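Endo-pectate lyase (Erwinia chrysanthemi, PDB 3B4N) probably cleaves polygalacturonate and partly methylated pectins by endo-acting, calcium-dependent elimination, giving oligosaccharides with unsaturated non-reducing ends. Local coordinates at residues E41-Q47 against D89-E93; T23-S27 against K162-I166. All coordinates share one frame; numbering follows the deposited sequence. Where two conformers were deposited one is given.

Interaction 1. Residues E41-Q47 against D89-E93; sequences ESKVARQ and DVVSE
V44 meets V90 at about a right angle, side chain across side chain, with V44 CG2 3.6 Å from V90 CG1. The same V90 methyl also packs against the aliphatic start of E41, the two side chains crossing obliquely, with E41 CB 3.9 Å from V90 CG1. The other branch of V90 runs beside Q47, both side chains leaving the same face of the sheet. On the other face R46 and V91 lie side by side and point the same way, R46 CG to V91 CB 3.7 Å; the guanidinium end of R46 goes on to a salt bridge with E48. Between the V44-S92 and R46-V91 bridges the register slips by one residue: A45 and R46 both face V91, a classic beta bulge in the antiparallel pairing of strands 44-52 and 85-92, the two inner strands of the four-stranded sheet of the N-terminal, fibronectin type III-like beta sandwich. V91 O therefore receives two amides, a nearly straight bond from A45 N (2.8 Å, 170°) and a weak one from R46 N, while V91 N returns a bond to R46 O. Beyond the bulge E93 N donates to K43 O at 2.9 Å, and S92 CA adds a CH...O contact to the same oxygen. E41 folds back because its chain bends at chi2 (54°), which brings OE1 to K43 N at 2.8 Å, on the anti side of the carboxylate and tilted from its plane; OE1 also lies against S92 CB. E93 extends along K43 and A45, and a water donates to both V44 O and E93 OE1, the latter at 2.8 Å.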
loop_
_atom_site.group_PDB
_atom_site.type_symbol
_atom_site.label_atom_id
_atom_site.label_comp_id
_atom_site.label_asym_id
_atom_site.label_seq_id
_atom_site.Cartn_x
_atom_site.Cartn_y
_atom_site.Cartn_z
ATOM N N GLU A 41 5.847 -15.378 10.853
ATOM C CA GLU A 41 5.746 -16.834 10.720
ATOM C C GLU A 41 6.225 -17.136 9.298
ATOM O O GLU A 41 5.728 -16.558 8.334
ATOM C CB GLU A 41 4.296 -17.300 10.915
ATOM C CG GLU A 41 4.035 -18.734 10.441
ATOM C CD GLU A 41 4.982 -19.738 11.066
ATOM O OE1 GLU A 41 5.479 -20.624 10.334
ATOM O OE2 GLU A 41 5.227 -19.647 12.287
ATOM N N SER A 42 7.187 -18.043 9.162
ATOM C CA SER A 42 7.748 -18.361 7.852
ATOM C C SER A 42 7.038 -19.431 7.028
ATOM O O SER A 42 7.191 -19.472 5.810
ATOM C CB SER A 42 9.215 -18.758 8.008
ATOM O OG SER A 42 9.333 -19.900 8.838
ATOM N N LYS A 43 6.280 -20.300 7.679
ATOM C CA LYS A 43 5.579 -21.354 6.956
ATOM C C LYS A 43 4.073 -21.252 7.169
ATOM O O LYS A 43 3.445 -22.143 7.730
ATOM C CB LYS A 43 6.104 -22.726 7.393
ATOM C CG LYS A 43 7.551 -22.957 6.956
ATOM C CD LYS A 43 8.130 -24.282 7.428
ATOM C CE LYS A 43 8.668 -24.180 8.848
ATOM N NZ LYS A 43 9.521 -25.355 9.206
ATOM N N VAL A 44 3.493 -20.156 6.700
ATOM C CA VAL A 44 2.060 -19.957 6.859
ATOM C C VAL A 44 1.265 -20.869 5.930
ATOM O O VAL A 44 1.585 -20.985 4.744
ATOM C CB VAL A 44 1.664 -18.499 6.564
ATOM C CG1 VAL A 44 0.159 -18.326 6.751
ATOM C CG2 VAL A 44 2.424 -17.553 7.485
ATOM N N ALA A 45 0.236 -21.514 6.480
ATOM C CA ALA A 45 -0.635 -22.404 5.713
ATOM C C ALA A 45 -1.959 -21.688 5.439
ATOM O O ALA A 45 -2.464 -21.702 4.320
ATOM C CB ALA A 45 -0.882 -23.684 6.480
ATOM N N ARG A 46 -2.515 -21.069 6.475
ATOM C CA ARG A 46 -3.762 -20.321 6.347
ATOM C C ARG A 46 -3.794 -19.261 7.424
ATOM O O ARG A 46 -2.978 -19.276 8.349
ATOM C CB ARG A 46 -4.987 -21.231 6.513
ATOM C CG ARG A 46 -5.104 -21.851 7.903
ATOM C CD ARG A 46 -6.531 -22.265 8.244
ATOM N NE ARG A 46 -7.064 -23.227 7.287
ATOM C CZ ARG A 46 -8.273 -23.770 7.378
ATOM N NH1 ARG A 46 -9.074 -23.448 8.384
ATOM N NH2 ARG A 46 -8.675 -24.635 6.456
ATOM N N GLN A 47 -4.745 -18.343 7.300
ATOM C CA GLN A 47 -4.890 -17.275 8.278
ATOM C C GLN A 47 -6.373 -17.141 8.571
ATOM O O GLN A 47 -7.185 -17.085 7.656
ATOM C CB GLN A 47 -4.309 -15.973 7.725
ATOM C CG GLN A 47 -2.840 -16.136 7.358
ATOM C CD GLN A 47 -2.282 -14.914 6.678
ATOM O OE1 GLN A 47 -2.584 -14.645 5.508
ATOM N NE2 GLN A 47 -1.469 -14.161 7.407
ATOM N N ASP A 89 -5.431 -15.073 13.432
ATOM C CA ASP A 89 -4.677 -16.258 13.801
ATOM C C ASP A 89 -3.910 -16.735 12.569
ATOM O O ASP A 89 -4.506 -17.174 11.590
ATOM C CB ASP A 89 -5.654 -17.346 14.261
ATOM C CG ASP A 89 -4.967 -18.594 14.786
ATOM O OD1 ASP A 89 -5.704 -19.532 15.176
ATOM O OD2 ASP A 89 -3.720 -18.650 14.816
ATOM N N VAL A 90 -2.589 -16.621 12.617
ATOM C CA VAL A 90 -1.743 -17.079 11.520
ATOM C C VAL A 90 -1.407 -18.533 11.865
ATOM O O VAL A 90 -0.793 -18.819 12.896
ATOM C CB VAL A 90 -0.478 -16.203 11.409
ATOM C CG1 VAL A 90 0.468 -16.771 10.367
ATOM C CG2 VAL A 90 -0.879 -14.785 11.038
ATOM N N VAL A 91 -1.849 -19.451 11.010
ATOM C CA VAL A 91 -1.654 -20.880 11.236
ATOM C C VAL A 91 -0.530 -21.423 10.376
ATOM O O VAL A 91 -0.553 -21.293 9.156
ATOM C CB VAL A 91 -2.952 -21.656 10.924
ATOM C CG1 VAL A 91 -2.765 -23.132 11.241
ATOM C CG2 VAL A 91 -4.114 -21.073 11.721
ATOM N N SER A 92 0.457 -22.036 11.019
ATOM C CA SER A 92 1.588 -22.589 10.294
ATOM C C SER A 92 1.258 -23.967 9.741
ATOM O O SER A 92 0.236 -24.563 10.085
ATOM C CB SER A 92 2.804 -22.712 11.217
ATOM O OG SER A 92 2.649 -23.829 12.085
ATOM N N GLU A 93 2.136 -24.471 8.885
ATOM C CA GLU A 93 1.953 -25.793 8.310
ATOM C C GLU A 93 1.964 -26.840 9.421
ATOM O O GLU A 93 1.387 -27.925 9.264
ATOM C CB GLU A 93 3.067 -26.075 7.313
ATOM C CG GLU A 93 2.987 -25.217 6.072
ATOM C CD GLU A 93 4.129 -25.473 5.123
ATOM O OE1 GLU A 93 4.148 -24.855 4.043
ATOM O OE2 GLU A 93 5.005 -26.296 5.465
HETATM O O HOH W 1 2.033 -23.218 3.226
#

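Interaction 2. Residues T23-S27 against K162-I166; sequences TLMLS and KNLRI. With EDO (1,2-ethanediol), chain G.
L26 O is gripped by both terminal nitrogens of R165, NH2 at 2.9 Å and NH1 at 3.0 Å. The bonds join strand 22-29 of the N-terminal, fibronectin type III-like domain to strand 164-166 of the right-handed parallel beta-helix, across a domain interface rather than within a sheet: the two strand segments run 21° from parallel, with their axes 9.0 Å apart. Held end-on, the guanidinium has L26 O nearly in its own plane, whereas both donors are tilted from the carbonyl plane. Both bonds are bent, with N-H...O angles of 141° from NH1 and 146° from NH2, as expected where two nitrogens share one oxygen. NH2 also forms a salt bridge with E190, which accepts from S27 OG as well; this shared carboxylate probably helps fix the rotation of the guanidinium.

M25 reaches from its strand toward 163-165. It slides past R165 in the opposite direction, CE 3.8 Å from R165 CB and also over one face of the guanidinium. The bend at its last torsion turns CE along the backbone of L164 and R165, while SD rests on the N163 backbone, 3.6 Å from N163 C. At N163 the chain turns a corner between strands 160-162 and 164-166, and its side chain crosses T23 obliquely, its flat end against T23 CB and CG2. I188 and N186 of strand 181-189 also touch M25, so this side chain packs against the beta-helix. Beside T23 sits a 1,2-ethanediol, probably from the crystallisation liquor, which is also hydrogen-bonded to D133 and S38; its O2 lies 2.6 Å from T23 OG1.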
loop_
_atom_site.group_PDB
_atom_site.type_symbol
_atom_site.label_atom_id
_atom_site.label_comp_id
_atom_site.label_asym_id
_atom_site.label_seq_id
_atom_site.Cartn_x
_atom_site.Cartn_y
_atom_site.Cartn_z
ATOM N N THR A 23 1.072 -8.938 14.440
ATOM C CA THR A 23 0.585 -7.655 14.934
ATOM C C THR A 23 -0.539 -7.221 14.004
ATOM O O THR A 23 -0.386 -7.199 12.781
ATOM C CB THR A 23 1.686 -6.578 14.950
ATOM O OG1 THR A 23 2.701 -6.946 15.895
ATOM C CG2 THR A 23 1.098 -5.228 15.346
ATOM N N LEU A 24 -1.673 -6.890 14.608
ATOM C CA LEU A 24 -2.868 -6.488 13.890
ATOM C C LEU A 24 -3.217 -5.019 14.096
ATOM O O LEU A 24 -3.023 -4.467 15.181
ATOM C CB LEU A 24 -4.038 -7.353 14.368
ATOM C CG LEU A 24 -5.417 -7.113 13.741
ATOM C CD1 LEU A 24 -5.348 -7.407 12.253
ATOM C CD2 LEU A 24 -6.464 -8.020 14.402
ATOM N N MET A 25 -3.709 -4.391 13.033
ATOM C CA MET A 25 -4.160 -3.004 13.084
ATOM C C MET A 25 -5.509 -2.929 12.393
ATOM O O MET A 25 -5.822 -3.736 11.517
ATOM C CB MET A 25 -3.169 -2.074 12.388
ATOM C CG MET A 25 -1.853 -1.958 13.126
ATOM S SD MET A 25 -0.683 -0.964 12.204
ATOM C CE MET A 25 -1.376 0.569 12.385
ATOM N N LEU A 26 -6.299 -1.939 12.778
ATOM C CA LEU A 26 -7.633 -1.748 12.233
ATOM C C LEU A 26 -7.851 -0.347 11.678
ATOM O O LEU A 26 -7.336 0.627 12.223
ATOM C CB LEU A 26 -8.663 -1.977 13.350
ATOM C CG LEU A 26 -10.059 -1.370 13.187
ATOM C CD1 LEU A 26 -10.808 -2.131 12.120
ATOM C CD2 LEU A 26 -10.817 -1.420 14.519
ATOM N N SER A 27 -8.612 -0.254 10.591
ATOM C CA SER A 27 -8.980 1.047 10.034
ATOM C C SER A 27 -10.421 0.979 9.540
ATOM O O SER A 27 -10.774 0.115 8.750
ATOM C CB SER A 27 -8.070 1.457 8.879
ATOM O OG SER A 27 -8.391 2.782 8.478
ATOM N N LYS A 162 7.434 -1.556 10.073
ATOM C CA LYS A 162 6.163 -2.267 10.065
ATOM C C LYS A 162 5.215 -1.837 11.159
ATOM O O LYS A 162 5.637 -1.309 12.191
ATOM C CB LYS A 162 6.381 -3.782 10.122
ATOM C CG LYS A 162 7.156 -4.295 11.307
ATOM C CD LYS A 162 7.444 -5.785 11.110
ATOM C CE LYS A 162 8.235 -6.384 12.249
ATOM N NZ LYS A 162 8.558 -7.814 11.955
ATOM N N ASN A 163 3.924 -2.037 10.899
ATOM C CA ASN A 163 2.848 -1.731 11.837
ATOM C C ASN A 163 2.835 -0.260 12.224
ATOM O O ASN A 163 3.083 0.099 13.375
ATOM C CB ASN A 163 3.007 -2.594 13.092
ATOM C CG ASN A 163 3.203 -4.058 12.773
ATOM O OD1 ASN A 163 4.090 -4.710 13.327
ATOM N ND2 ASN A 163 2.384 -4.586 11.888
ATOM N N LEU A 164 2.519 0.593 11.261
ATOM C CA LEU A 164 2.510 2.028 11.498
ATOM C C LEU A 164 1.297 2.652 10.845
ATOM O O LEU A 164 0.882 2.223 9.776
ATOM C CB LEU A 164 3.780 2.643 10.907
ATOM C CG LEU A 164 3.979 4.162 10.975
ATOM C CD1 LEU A 164 4.185 4.603 12.424
ATOM C CD2 LEU A 164 5.196 4.543 10.135
ATOM N N ARG A 165 0.729 3.662 11.497
ATOM C CA ARG A 165 -0.419 4.368 10.957
ATOM C C ARG A 165 -0.014 5.814 10.736
ATOM O O ARG A 165 0.622 6.431 11.589
ATOM C CB ARG A 165 -1.611 4.313 11.923
ATOM C CG ARG A 165 -2.911 4.882 11.343
ATOM C CD ARG A 165 -3.955 5.076 12.440
ATOM N NE ARG A 165 -4.144 3.861 13.225
ATOM C CZ ARG A 165 -4.961 2.867 12.892
ATOM N NH1 ARG A 165 -5.043 1.802 13.674
ATOM N NH2 ARG A 165 -5.708 2.943 11.798
ATOM N N ILE A 166 -0.375 6.336 9.570
ATOM C CA ILE A 166 -0.086 7.715 9.205
ATOM C C ILE A 166 -1.406 8.471 9.316
ATOM O O ILE A 166 -2.390 8.109 8.670
ATOM C CB ILE A 166 0.439 7.808 7.751
ATOM C CG1 ILE A 166 1.629 6.865 7.561
ATOM C CG2 ILE A 166 0.827 9.251 7.427
ATOM C CD1 ILE A 166 2.798 7.141 8.486
HETATM C C1 EDO G . 5.003 -9.570 13.469
HETATM O O1 EDO G . 5.280 -9.043 12.055
HETATM C C2 EDO G . 5.550 -8.682 14.594
HETATM O O2 EDO G . 4.842 -7.297 14.482
#

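Overall arrangement
Interaction 1 pairs two strands within the N-terminal domain, and interaction 2 docks that domain on the beta-helix. Their centres are 19 Å apart and their nearest atoms about 7 Å, without touching. Strand 97-104 spans the gap: V98 meets E41 and V90 in interaction 1, and N101 and V103 meet T23, L24 and L26 in interaction 2. In sequence, the residues of interaction 1 all fall between the two segments of interaction 2. Interaction 2 is nearer the calcium site: the S27 side chain is about 14 Å from the calcium ion and about 10 Å from that of its ligand D191. Interaction 1 lies away from the metal sites.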